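Long-range contacts in methylenetetrahydrofolate--tRNA-(uracil-5-)-methyltransferase trmFO (Thermus thermophilus, PDB 3G5S), which probably catalyses the folate- and FAD-dependent methylation of uridine 54 of tRNA at C5, with methylenetetrahydrofolate as carbon donor and NADH or NADPH as reductant: residues A[173-178]-A[245-250]; A[187-192]-A[291-296]; A[191-196]-A[255-260]; A[301-306]-A[392-397]; A[372-377]-A[398-403]. All coordinates share one frame; numbering follows the deposited sequence. Where two conformers were deposited one is given.

Interaction 1 of 5, residues A[173-178]-A[245-250]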
# COMPACT_ATOMS: atom_id res chain seq x y z
N LYS A 173 -7.35 23.40 -17.39
CA LYS A 173 -6.38 24.21 -16.65
C LYS A 173 -5.00 23.56 -16.63
O LYS A 173 -4.12 23.96 -15.86
CB LYS A 173 -6.88 24.48 -15.23
CG LYS A 173 -8.12 25.37 -15.20
CD LYS A 173 -8.66 25.55 -13.80
CE LYS A 173 -9.94 26.37 -13.81
NZ LYS A 173 -9.74 27.73 -14.40
N CYS A 174 -4.81 22.56 -17.48
CA CYS A 174 -3.52 21.88 -17.58
C CYS A 174 -3.07 21.75 -19.03
O CYS A 174 -3.85 21.93 -19.95
CB CYS A 174 -3.60 20.46 -17.01
SG CYS A 174 -4.58 20.23 -15.55
N PHE A 175 -1.80 21.41 -19.21
CA PHE A 175 -1.29 21.04 -20.52
C PHE A 175 -0.34 19.85 -20.42
O PHE A 175 0.43 19.75 -19.46
CB PHE A 175 -0.66 22.23 -21.25
CG PHE A 175 0.54 22.83 -20.56
CD1 PHE A 175 0.40 23.81 -19.59
CD2 PHE A 175 1.82 22.45 -20.93
CE1 PHE A 175 1.51 24.37 -18.98
CE2 PHE A 175 2.93 23.00 -20.32
CZ PHE A 175 2.77 23.97 -19.34
N ARG A 176 -0.43 18.94 -21.38
CA ARG A 176 0.45 17.78 -21.43
C ARG A 176 1.75 18.17 -22.11
O ARG A 176 1.74 18.66 -23.24
CB ARG A 176 -0.18 16.62 -22.22
CG ARG A 176 -1.26 15.80 -21.50
CD ARG A 176 -0.69 14.85 -20.44
NE ARG A 176 -0.10 13.61 -20.96
CZ ARG A 176 -0.75 12.45 -21.08
NH1 ARG A 176 -2.02 12.35 -20.72
NH2 ARG A 176 -0.11 11.39 -21.55
N ALA A 177 2.86 17.95 -21.43
CA ALA A 177 4.16 18.23 -22.01
C ALA A 177 5.26 17.65 -21.15
O ALA A 177 5.13 17.54 -19.93
CB ALA A 177 4.36 19.73 -22.17
N GLY A 178 6.34 17.26 -21.82
CA GLY A 178 7.58 16.98 -21.14
C GLY A 178 8.41 18.23 -21.34
O GLY A 178 8.15 19.00 -22.27
N VAL A 245 10.92 25.11 -15.91
CA VAL A 245 12.01 24.95 -16.88
C VAL A 245 11.63 24.06 -18.06
O VAL A 245 11.21 22.92 -17.87
CB VAL A 245 13.27 24.38 -16.20
CG1 VAL A 245 14.39 24.25 -17.21
CG2 VAL A 245 13.69 25.26 -15.04
N GLY A 246 11.78 24.58 -19.27
CA GLY A 246 11.54 23.80 -20.47
C GLY A 246 10.08 23.62 -20.85
O GLY A 246 9.77 22.86 -21.78
N LEU A 247 9.18 24.32 -20.16
CA LEU A 247 7.75 24.23 -20.45
C LEU A 247 7.22 25.51 -21.07
O LEU A 247 7.67 26.61 -20.72
CB LEU A 247 6.97 23.91 -19.17
CG LEU A 247 7.32 22.60 -18.46
CD1 LEU A 247 6.68 22.54 -17.08
CD2 LEU A 247 6.92 21.40 -19.30
N VAL A 248 6.28 25.37 -21.99
CA VAL A 248 5.61 26.50 -22.59
C VAL A 248 4.12 26.31 -22.41
O VAL A 248 3.54 25.32 -22.86
CB VAL A 248 5.95 26.64 -24.09
CG1 VAL A 248 5.20 27.82 -24.70
CG2 VAL A 248 7.46 26.80 -24.28
N ASP A 249 3.49 27.27 -21.73
CA ASP A 249 2.06 27.24 -21.50
C ASP A 249 1.37 27.62 -22.81
O ASP A 249 1.55 28.73 -23.30
CB ASP A 249 1.71 28.24 -20.40
CG ASP A 249 0.24 28.23 -20.01
OD1 ASP A 249 -0.58 27.62 -20.73
OD2 ASP A 249 -0.09 28.84 -18.97
N PRO A 250 0.57 26.70 -23.39
CA PRO A 250 -0.06 27.03 -24.68
C PRO A 250 -0.96 28.25 -24.61
O PRO A 250 -1.20 28.89 -25.62
CB PRO A 250 -0.91 25.78 -24.98
CG PRO A 250 -0.27 24.69 -24.20
CD PRO A 250 0.23 25.34 -22.94
O HOH W 1 7.97 21.37 -23.52
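Phe175 lays one face of its ring against the backbone of Val248 and Asp249 and the ring of Pro250, where the loop 245-250 passes over an edge strand, 175-176, of the six-stranded antiparallel sheet. The two segments run in roughly opposite directions, 155° apart, but no direct hydrogen bond joins them; the ring does most of the work. Pro250 CD sits 3.5 Å from Phe175 CG, and Asp249 CA lies over the other end of the same face, 4.2 Å from the ring centroid, so two CH-pi contacts share that surface. On the same face Val248 O comes to 3.5 Å from Phe175 CE2. Leu247 reaches the ring from a different side, its CB 4.2 Å from Phe175 CZ and near the ring plane. The ring is brought under the loop because CG stands between the backbone N and the carbonyl carbon (chi1 62°). An alanine at Phe175 would leave Pro250 CD and Asp249 CA without the surface they rest on and would probably let this part of the loop shift. The carboxylate plane of Asp249 is nearly parallel to the ring, 15° apart; its OD1 accepts from the backbone N of Arg251.

Toward Gly178 the contact thins out. Ala177 CB touches only Leu247 CD2, at 4.2 Å, and Val248, an exposed residue, points its CB away. Here a water bridges the two segments, giving one proton to Gly178 O at 2.7 Å and the other to Gly246 O at 2.9 Å.

Interaction 2 of 5, residues A[187-192]-A[291-296]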
# COMPACT_ATOMS: atom_id res chain seq x y z
N LEU A 187 1.34 15.86 -16.97
CA LEU A 187 0.34 16.91 -16.94
C LEU A 187 0.90 18.07 -16.14
O LEU A 187 1.43 17.88 -15.05
CB LEU A 187 -0.96 16.41 -16.32
CG LEU A 187 -1.99 15.83 -17.28
CD1 LEU A 187 -3.16 15.23 -16.51
CD2 LEU A 187 -2.48 16.90 -18.24
N ASN A 188 0.79 19.27 -16.69
CA ASN A 188 1.35 20.45 -16.04
C ASN A 188 0.23 21.42 -15.68
O ASN A 188 -0.58 21.77 -16.53
CB ASN A 188 2.34 21.13 -16.98
CG ASN A 188 3.46 20.21 -17.39
OD1 ASN A 188 4.41 20.02 -16.63
ND2 ASN A 188 3.36 19.62 -18.58
N CYS A 189 0.20 21.84 -14.42
CA CYS A 189 -0.79 22.78 -13.93
C CYS A 189 -0.10 24.12 -13.69
O CYS A 189 0.53 24.30 -12.64
CB CYS A 189 -1.38 22.28 -12.61
SG CYS A 189 -2.13 20.64 -12.68
N PRO A 190 -0.19 25.04 -14.66
CA PRO A 190 0.51 26.32 -14.48
C PRO A 190 -0.18 27.25 -13.49
O PRO A 190 -1.40 27.25 -13.35
CB PRO A 190 0.50 26.92 -15.89
CG PRO A 190 -0.69 26.32 -16.56
CD PRO A 190 -0.84 24.93 -15.97
N MSE A 191 0.65 28.07 -12.84
CA MSE A 191 0.23 28.95 -11.77
C MSE A 191 0.82 30.33 -12.00
O MSE A 191 1.95 30.44 -12.50
CB MSE A 191 0.79 28.40 -10.47
CG MSE A 191 -0.05 28.71 -9.28
SE MSE A 191 0.56 27.61 -7.85
CE MSE A 191 0.27 25.91 -8.62
N THR A 192 0.08 31.37 -11.64
CA THR A 192 0.62 32.72 -11.66
C THR A 192 1.41 32.94 -10.39
O THR A 192 1.36 32.15 -9.44
CB THR A 192 -0.49 33.77 -11.69
OG1 THR A 192 -1.28 33.64 -10.50
CG2 THR A 192 -1.38 33.60 -12.92
N GLN A 291 -6.28 21.36 -3.48
CA GLN A 291 -7.39 21.97 -4.20
C GLN A 291 -7.18 23.46 -4.50
O GLN A 291 -8.02 24.09 -5.13
CB GLN A 291 -8.72 21.64 -3.52
CG GLN A 291 -9.01 20.13 -3.58
CD GLN A 291 -10.41 19.76 -3.11
OE1 GLN A 291 -11.02 20.49 -2.33
NE2 GLN A 291 -10.91 18.62 -3.58
N MSE A 292 -6.04 24.00 -4.06
CA MSE A 292 -5.61 25.34 -4.45
C MSE A 292 -4.85 25.35 -5.77
O MSE A 292 -4.55 26.41 -6.31
CB MSE A 292 -4.72 25.95 -3.37
CG MSE A 292 -5.40 26.16 -2.04
SE MSE A 292 -4.20 26.98 -0.76
CE MSE A 292 -5.42 27.04 0.75
N ILE A 293 -4.50 24.17 -6.29
CA ILE A 293 -3.72 24.08 -7.52
C ILE A 293 -4.67 24.12 -8.71
O ILE A 293 -5.62 23.36 -8.76
CB ILE A 293 -2.91 22.77 -7.55
CG1 ILE A 293 -1.93 22.73 -6.37
CG2 ILE A 293 -2.20 22.60 -8.89
CD1 ILE A 293 -1.34 21.35 -6.11
N PRO A 294 -4.42 25.03 -9.67
CA PRO A 294 -5.29 25.08 -10.85
C PRO A 294 -5.42 23.72 -11.53
O PRO A 294 -4.41 23.05 -11.77
CB PRO A 294 -4.57 26.07 -11.77
CG PRO A 294 -3.79 26.95 -10.84
CD PRO A 294 -3.35 26.04 -9.72
N GLY A 295 -6.65 23.32 -11.81
CA GLY A 295 -6.93 22.01 -12.36
C GLY A 295 -7.35 21.00 -11.31
O GLY A 295 -8.06 20.03 -11.62
N LEU A 296 -6.94 21.22 -10.07
CA LEU A 296 -7.18 20.26 -9.00
C LEU A 296 -8.21 20.74 -7.97
O LEU A 296 -8.33 20.17 -6.89
CB LEU A 296 -5.86 19.90 -8.30
CG LEU A 296 -4.76 19.38 -9.23
CD1 LEU A 296 -3.53 18.97 -8.43
CD2 LEU A 296 -5.24 18.20 -10.08
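Cys189 directs its CB toward the turn 293-296, and the carbonyl of Pro294 meets it: Pro294 O lies 3.2 Å from Cys189 CB and 3.4 Å from Cys189 SG. A chi1 of -57° sets the sulfur beside its own backbone N, and Ile293 rests its CG2 branch on Cys189 CB, 3.8 Å away. Met191, a selenomethionine, comes in from two residues further along the strand. In the conformer given here its chain runs extended as far as SE and then bends (chi3 -59°), swinging CE back over the turn. There Met191 CE lies 3.8 Å from Pro294 CD, the two side chains crossing at about a right angle, and 4.1 Å from Ile293 CG2, which it meets at a slant. The CG2 methyl of Ile293 is thus shared by Cys189 and Met191. Pro190, between them, has its CB pointing away and offers its carbonyl instead, with Pro190 O 3.5 Å from Pro294 CG.

No hydrogen bond crosses the contact. The turn holds its own shape through the 2.8 Å bond from Leu296 N to Ile293 O, and Phe199 of helix 193-205 and Val260 of the next strand also pack on Ile293. Gly295 takes a positive phi that a side chain would strain. Proline followed by glycine at the two central positions is the classic sequence of a type II beta turn, here laid against strand 187-191 of the antiparallel sheet.

Interaction 3 of 5, residues A[191-196]-A[255-260]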
# COMPACT_ATOMS: atom_id res chain seq x y z
N MSE A 191 0.65 28.07 -12.84
CA MSE A 191 0.23 28.95 -11.77
C MSE A 191 0.82 30.33 -12.00
O MSE A 191 1.95 30.44 -12.50
CB MSE A 191 0.79 28.40 -10.47
CG MSE A 191 -0.05 28.71 -9.28
SE MSE A 191 0.56 27.61 -7.85
CE MSE A 191 0.27 25.91 -8.62
N THR A 192 0.08 31.37 -11.64
CA THR A 192 0.62 32.72 -11.66
C THR A 192 1.41 32.94 -10.39
O THR A 192 1.36 32.15 -9.44
CB THR A 192 -0.49 33.77 -11.69
OG1 THR A 192 -1.28 33.64 -10.50
CG2 THR A 192 -1.38 33.60 -12.92
N GLU A 193 2.14 34.05 -10.35
CA GLU A 193 2.87 34.44 -9.15
C GLU A 193 1.94 34.59 -7.94
O GLU A 193 2.29 34.17 -6.84
CB GLU A 193 3.65 35.73 -9.40
CG GLU A 193 4.64 36.11 -8.30
CD GLU A 193 5.49 37.32 -8.68
OE1 GLU A 193 5.23 37.93 -9.74
OE2 GLU A 193 6.41 37.67 -7.92
N GLU A 194 0.76 35.18 -8.12
CA GLU A 194 -0.16 35.32 -6.99
C GLU A 194 -0.69 33.98 -6.50
O GLU A 194 -0.82 33.76 -5.30
CB GLU A 194 -1.33 36.26 -7.34
CG GLU A 194 -2.52 36.18 -6.37
CD GLU A 194 -2.17 36.56 -4.93
OE1 GLU A 194 -1.09 37.15 -4.69
OE2 GLU A 194 -2.99 36.27 -4.02
N GLU A 195 -0.98 33.07 -7.43
CA GLU A 195 -1.42 31.75 -7.04
C GLU A 195 -0.32 31.00 -6.30
O GLU A 195 -0.58 30.31 -5.31
CB GLU A 195 -1.90 30.95 -8.25
CG GLU A 195 -3.21 31.49 -8.81
CD GLU A 195 -3.58 30.91 -10.16
OE1 GLU A 195 -2.67 30.60 -10.95
OE2 GLU A 195 -4.79 30.78 -10.43
N TYR A 196 0.91 31.15 -6.77
CA TYR A 196 2.04 30.55 -6.07
C TYR A 196 2.19 31.13 -4.66
O TYR A 196 2.38 30.40 -3.70
CB TYR A 196 3.35 30.73 -6.84
CG TYR A 196 4.54 30.28 -6.03
CD1 TYR A 196 4.78 28.93 -5.81
CD2 TYR A 196 5.39 31.21 -5.44
CE1 TYR A 196 5.85 28.52 -5.05
CE2 TYR A 196 6.46 30.80 -4.67
CZ TYR A 196 6.69 29.46 -4.48
OH TYR A 196 7.75 29.02 -3.72
N GLU A 255 6.90 30.56 -20.96
CA GLU A 255 7.17 29.79 -19.76
C GLU A 255 6.17 30.20 -18.67
O GLU A 255 5.95 31.38 -18.44
CB GLU A 255 8.59 30.10 -19.30
CG GLU A 255 9.13 29.24 -18.19
CD GLU A 255 10.48 29.74 -17.72
OE1 GLU A 255 10.51 30.75 -16.98
OE2 GLU A 255 11.51 29.16 -18.10
N PRO A 256 5.54 29.22 -18.00
CA PRO A 256 4.68 29.59 -16.87
C PRO A 256 5.52 30.08 -15.69
O PRO A 256 6.73 29.83 -15.63
CB PRO A 256 3.96 28.28 -16.53
CG PRO A 256 4.81 27.21 -17.11
CD PRO A 256 5.54 27.77 -18.28
N PHE A 257 4.88 30.79 -14.78
CA PHE A 257 5.60 31.23 -13.59
C PHE A 257 6.02 30.03 -12.74
O PHE A 257 7.17 29.92 -12.32
CB PHE A 257 4.76 32.19 -12.75
CG PHE A 257 5.45 32.64 -11.50
CD1 PHE A 257 6.33 33.72 -11.54
CD2 PHE A 257 5.27 31.97 -10.31
CE1 PHE A 257 6.99 34.12 -10.39
CE2 PHE A 257 5.93 32.36 -9.17
CZ PHE A 257 6.79 33.44 -9.21
N ALA A 258 5.08 29.13 -12.49
CA ALA A 258 5.34 27.91 -11.74
C ALA A 258 4.35 26.86 -12.21
O ALA A 258 3.34 27.19 -12.83
CB ALA A 258 5.17 28.17 -10.26
N VAL A 259 4.67 25.59 -11.96
CA VAL A 259 3.75 24.51 -12.28
C VAL A 259 3.74 23.48 -11.17
O VAL A 259 4.67 23.39 -10.38
CB VAL A 259 4.14 23.76 -13.59
CG1 VAL A 259 4.24 24.73 -14.75
CG2 VAL A 259 5.43 22.98 -13.39
N VAL A 260 2.65 22.73 -11.11
CA VAL A 260 2.65 21.44 -10.44
C VAL A 260 2.53 20.40 -11.55
O VAL A 260 1.64 20.49 -12.40
CB VAL A 260 1.50 21.31 -9.44
CG1 VAL A 260 1.42 19.89 -8.90
CG2 VAL A 260 1.68 22.31 -8.30
O HOH W 2 2.13 31.60 -15.21
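Phe257 spreads its ring against the first turn of helix 193-205, with Glu193 over one face. Glu193 CA stands 3.7 Å from the centroid of the Phe257 ring, a CH-pi contact close to the ring normal, and the aliphatic part of the side chain follows, Glu193 CG reaching 3.5 Å from Phe257 CZ. The chain is extended beyond CG, and the carboxylate lies nearly parallel to the ring, the planes 17° apart. Tyr196 crosses the phenylalanine at about a right angle, its CB 3.8 Å from Phe257 CE2. With a serine at Phe257, Glu193 would probably lose the ring face it lies over and Tyr196 CB its neighbour, opening a gap beside the helix start.

Beside the ring, Met191 and Ala258 form an antiparallel hydrogen-bonded pair. The bond from Met191 N to Ala258 O is short, 2.8 Å, whereas the return bond from Ala258 N to Met191 O is weak at 3.4 Å. A water also links the two segments, donating to Met191 O and accepting from Phe257 N. Deeper in, Met191 CE touches Val260 CG2 in the conformer given here.

Further out, a capping box fixes the helix start: Thr192 OG1 accepts from Glu195 N, while Glu195 OE1 accepts from Thr192 N at 2.9 Å, on its anti side. Tyr196 is pinned by its hydroxyl to Tyr234 O, and Leu238 packs on Phe257 and Ala258. The backbone bonds of Met191 and Ala258 are consistent with holding the two segments in register, while the ring and the carbon chains on it pack against the junction from its partly exposed side.

Interaction 4 of 5, residues A[301-306]-A[392-397]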
# COMPACT_ATOMS: atom_id res chain seq x y z
N ILE A 301 -8.53 12.81 -4.06
CA ILE A 301 -7.26 12.23 -3.65
C ILE A 301 -7.50 10.80 -3.23
O ILE A 301 -8.26 10.54 -2.30
CB ILE A 301 -6.64 13.02 -2.49
CG1 ILE A 301 -6.30 14.44 -2.94
CG2 ILE A 301 -5.40 12.31 -1.96
CD1 ILE A 301 -6.58 15.49 -1.89
N VAL A 302 -6.86 9.86 -3.93
CA VAL A 302 -7.04 8.45 -3.64
C VAL A 302 -5.92 7.86 -2.78
O VAL A 302 -6.11 6.82 -2.17
CB VAL A 302 -7.24 7.61 -4.92
CG1 VAL A 302 -8.52 8.01 -5.63
CG2 VAL A 302 -6.05 7.76 -5.85
N ARG A 303 -4.77 8.53 -2.72
CA ARG A 303 -3.69 8.07 -1.86
C ARG A 303 -2.96 9.31 -1.37
O ARG A 303 -2.44 10.07 -2.17
CB ARG A 303 -2.74 7.14 -2.63
CG ARG A 303 -1.71 6.44 -1.76
CD ARG A 303 -0.43 7.27 -1.51
NE ARG A 303 0.62 6.37 -1.09
CZ ARG A 303 0.97 6.11 0.17
NH1 ARG A 303 0.42 6.76 1.19
NH2 ARG A 303 1.92 5.20 0.41
N TYR A 304 -2.96 9.53 -0.06
CA TYR A 304 -2.32 10.71 0.51
C TYR A 304 -0.81 10.54 0.65
O TYR A 304 -0.30 9.43 0.79
CB TYR A 304 -2.95 11.05 1.86
CG TYR A 304 -4.29 11.72 1.72
CD1 TYR A 304 -4.38 13.10 1.53
CD2 TYR A 304 -5.48 11.00 1.75
CE1 TYR A 304 -5.58 13.73 1.39
CE2 TYR A 304 -6.71 11.63 1.61
CZ TYR A 304 -6.74 13.00 1.43
OH TYR A 304 -7.94 13.65 1.29
N GLY A 305 -0.08 11.65 0.60
CA GLY A 305 1.36 11.60 0.76
C GLY A 305 1.78 11.28 2.18
O GLY A 305 1.07 11.62 3.13
N VAL A 306 2.92 10.61 2.31
CA VAL A 306 3.48 10.26 3.61
C VAL A 306 5.00 10.24 3.53
O VAL A 306 5.57 10.07 2.46
CB VAL A 306 3.00 8.89 4.10
CG1 VAL A 306 1.50 8.88 4.31
CG2 VAL A 306 3.45 7.79 3.15
N PRO A 392 4.73 2.79 -1.85
CA PRO A 392 3.72 1.82 -1.41
C PRO A 392 2.28 2.26 -1.67
O PRO A 392 1.99 3.45 -1.81
CB PRO A 392 3.96 1.70 0.09
CG PRO A 392 5.39 2.20 0.30
CD PRO A 392 5.54 3.29 -0.72
N MSE A 393 1.38 1.29 -1.69
CA MSE A 393 -0.02 1.52 -2.01
C MSE A 393 -0.94 0.94 -0.95
O MSE A 393 -0.72 -0.17 -0.46
CB MSE A 393 -0.33 0.90 -3.37
CG MSE A 393 -1.75 1.15 -3.87
SE MSE A 393 -2.25 3.04 -3.87
CE MSE A 393 -0.73 3.74 -4.85
N TYR A 394 -1.98 1.70 -0.61
CA TYR A 394 -3.07 1.19 0.22
C TYR A 394 -4.36 1.10 -0.59
O TYR A 394 -4.44 1.61 -1.71
CB TYR A 394 -3.23 1.98 1.51
CG TYR A 394 -3.56 3.46 1.41
CD1 TYR A 394 -2.63 4.42 1.77
CD2 TYR A 394 -4.83 3.89 1.06
CE1 TYR A 394 -2.94 5.77 1.74
CE2 TYR A 394 -5.15 5.25 1.02
CZ TYR A 394 -4.20 6.18 1.37
OH TYR A 394 -4.49 7.53 1.35
N ALA A 395 -5.37 0.42 -0.03
CA ALA A 395 -6.62 0.21 -0.75
C ALA A 395 -7.34 1.53 -1.03
O ALA A 395 -7.49 2.36 -0.13
CB ALA A 395 -7.52 -0.70 0.05
N ASN A 396 -7.79 1.70 -2.26
CA ASN A 396 -8.53 2.89 -2.66
C ASN A 396 -9.30 2.58 -3.94
O ASN A 396 -8.97 1.63 -4.66
CB ASN A 396 -7.60 4.10 -2.85
CG ASN A 396 -6.65 3.92 -4.01
OD1 ASN A 396 -5.52 3.42 -3.84
ND2 ASN A 396 -7.09 4.30 -5.19
N TRP A 397 -10.30 3.40 -4.24
CA TRP A 397 -11.17 3.13 -5.38
C TRP A 397 -10.51 3.33 -6.74
O TRP A 397 -11.04 2.87 -7.74
CB TRP A 397 -12.45 3.96 -5.29
CG TRP A 397 -13.35 3.55 -4.16
CD1 TRP A 397 -13.77 4.34 -3.13
CD2 TRP A 397 -13.97 2.27 -3.98
NE1 TRP A 397 -14.62 3.63 -2.31
CE2 TRP A 397 -14.76 2.36 -2.81
CE3 TRP A 397 -13.94 1.06 -4.68
CZ2 TRP A 397 -15.51 1.28 -2.33
CZ3 TRP A 397 -14.68 -0.01 -4.20
CH2 TRP A 397 -15.46 0.10 -3.04
O HOH W 3 2.10 5.81 -3.55
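Arg303 and Tyr394 carry this contact, and the arginine is easily followed outward. CB leaves the strand with CG anti to the backbone N (chi1 -171°), which brings Arg303 CG over a face of the Tyr394 ring, 4.2 Å from its centroid in a CH-pi contact; Met393 SE also lies 4.0 Å from Arg303 CG. A bend at chi2 then turns the chain toward Pro392. NE makes a weak bond to Pro392 O and a better one to a water that donates to the same oxygen. Arg303 NH2 gives the main bond to Pro392 O, 2.8 Å long, arriving from above the carbonyl plane, 56° out of it. Arg303 NH1 turns back to its own segment and bonds Tyr304 O at 2.8 Å, close to the line of that carbonyl. Arg303 NH1 also passes 3.5 Å from Tyr394 CE1. The guanidinium is steep to the tyrosine ring, with 72° between the planes, so the two do not stack.

The tyrosine answers with its hydroxyl, Tyr394 OH taking a nearly straight 2.9 Å bond from Tyr304 N. Beyond it, Val302 O rests 3.2 Å from Asn396 CB. Val302 and Arg303 both face Ile163 of the neighbouring strand: a classic beta bulge at the edge of the antiparallel sheet, where strand 301-303 turns a corner and the loop 392-397 packs against it.

Interaction 5 of 5, residues A[372-377]-A[398-403]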
# COMPACT_ATOMS: atom_id res chain seq x y z
N GLU A 372 -11.67 -6.30 -10.54
CA GLU A 372 -12.83 -5.67 -9.90
C GLU A 372 -12.80 -5.79 -8.39
O GLU A 372 -13.46 -5.02 -7.70
CB GLU A 372 -14.14 -6.26 -10.41
CG GLU A 372 -14.44 -5.96 -11.86
CD GLU A 372 -13.57 -6.73 -12.83
OE1 GLU A 372 -12.98 -7.76 -12.43
OE2 GLU A 372 -13.50 -6.31 -14.01
N SER A 373 -12.09 -6.79 -7.87
CA SER A 373 -11.98 -6.94 -6.43
C SER A 373 -10.91 -6.00 -5.91
O SER A 373 -9.99 -5.62 -6.63
CB SER A 373 -11.67 -8.39 -6.04
OG SER A 373 -10.36 -8.77 -6.38
N MSE A 374 -11.04 -5.61 -4.65
CA MSE A 374 -10.05 -4.71 -4.08
C MSE A 374 -8.70 -5.40 -3.93
O MSE A 374 -7.66 -4.82 -4.24
CB MSE A 374 -10.53 -4.13 -2.75
CG MSE A 374 -9.64 -3.04 -2.18
SE MSE A 374 -9.35 -1.54 -3.40
CE MSE A 374 -11.20 -1.03 -3.71
N LEU A 375 -8.68 -6.65 -3.46
CA LEU A 375 -7.39 -7.34 -3.36
C LEU A 375 -6.77 -7.49 -4.75
O LEU A 375 -5.57 -7.29 -4.93
CB LEU A 375 -7.54 -8.70 -2.68
CG LEU A 375 -6.23 -9.49 -2.58
CD1 LEU A 375 -5.11 -8.67 -1.92
CD2 LEU A 375 -6.45 -10.79 -1.84
N GLY A 376 -7.59 -7.84 -5.74
CA GLY A 376 -7.11 -7.96 -7.10
C GLY A 376 -6.57 -6.66 -7.65
O GLY A 376 -5.52 -6.61 -8.28
N GLY A 377 -7.30 -5.57 -7.41
CA GLY A 377 -6.82 -4.28 -7.86
C GLY A 377 -5.50 -3.93 -7.21
O GLY A 377 -4.60 -3.39 -7.85
N GLY A 398 -9.36 4.00 -6.79
CA GLY A 398 -8.64 4.12 -8.05
C GLY A 398 -8.08 2.82 -8.59
O GLY A 398 -7.73 2.74 -9.77
N LEU A 399 -8.00 1.80 -7.74
CA LEU A 399 -7.37 0.52 -8.10
C LEU A 399 -8.26 -0.39 -8.94
O LEU A 399 -7.76 -1.33 -9.54
CB LEU A 399 -6.97 -0.23 -6.83
CG LEU A 399 -5.91 0.45 -5.98
CD1 LEU A 399 -5.73 -0.31 -4.68
CD2 LEU A 399 -4.58 0.58 -6.71
N VAL A 400 -9.57 -0.14 -8.93
CA VAL A 400 -10.52 -0.99 -9.65
C VAL A 400 -11.12 -0.22 -10.82
O VAL A 400 -11.02 1.01 -10.87
CB VAL A 400 -11.63 -1.53 -8.72
CG1 VAL A 400 -11.03 -2.35 -7.57
CG2 VAL A 400 -12.50 -0.39 -8.19
N PRO A 401 -11.75 -0.92 -11.77
CA PRO A 401 -12.31 -0.19 -12.91
C PRO A 401 -13.42 0.75 -12.46
O PRO A 401 -14.05 0.55 -11.42
CB PRO A 401 -12.89 -1.30 -13.78
CG PRO A 401 -12.11 -2.51 -13.41
CD PRO A 401 -11.87 -2.37 -11.94
N PRO A 402 -13.65 1.79 -13.26
CA PRO A 402 -14.75 2.71 -12.97
C PRO A 402 -16.09 1.99 -13.04
O PRO A 402 -16.20 0.92 -13.65
CB PRO A 402 -14.66 3.74 -14.11
CG PRO A 402 -13.41 3.45 -14.84
CD PRO A 402 -13.06 2.03 -14.58
N VAL A 403 -17.11 2.58 -12.43
CA VAL A 403 -18.48 2.23 -12.77
C VAL A 403 -18.94 3.37 -13.64
O VAL A 403 -19.04 4.51 -13.18
CB VAL A 403 -19.38 2.11 -11.54
CG1 VAL A 403 -20.84 2.02 -11.97
CG2 VAL A 403 -18.97 0.89 -10.72
O HOH W 4 -5.25 -2.28 -10.22
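Glu372 and Gly377 bracket the start of helix 374-384, and loop 398-403 passes close to both, with CA atoms 5.2 Å apart at Glu372 and Val400 and 4.8 Å at Gly377 and Leu399. The second approach depends on glycine: a CB on Gly377 would run into Leu399 O, which already lies 3.5 Å from Gly377 CA. Val400 points its CG1 methyl into the helix start, 3.6 Å from both Glu372 O and Ser373 O. Met374, a selenomethionine bent at chi2 and again at chi3 (57°), curls toward the loop. Met374 SE meets Leu399 CD1 at 4.0 Å and its CE meets Val400 CG1, crossing each side chain at about a right angle. At the outer end Pro401 CD packs on Glu372 CA.

Ser373 is the N-cap: Ser373 OG accepts from Gly376 N at 3.0 Å and is also bonded to Pro370 O, while Glu70 of helix 63-74 takes the amides of Met374 and Leu375. No hydrogen bond passes directly between loop and helix, though a water lies within bonding distance of both Gly377 O and Leu399 O. The union is thus one of shape, a valine methyl on backbone oxygens, selenium and methyl on the leucine and valine side chains, with the polar helix start served from other directions.

How the interactions relate
Interactions 1, 2 and 3 cluster at one end of the antiparallel sheet, far from the chain's centre, and touch one another. Interactions 2 and 3 share Met191 and Thr192, and Cys189 N bonds to Val260 O between them; strand 187-191 also pairs with strand 175-176 of interaction 1. Interactions 1 and 3 are partly exposed and each has a bridging water, whereas interaction 2 is buried and apolar. Interaction 4 lies near the chain's centre, at the sheet's opposite edge strand, and is the most richly hydrogen-bonded through side chains. It touches interaction 5, also buried, through Met374, which packs on Ala395 and Trp397; there close-fitting apolar groups replace the arginine's bonds.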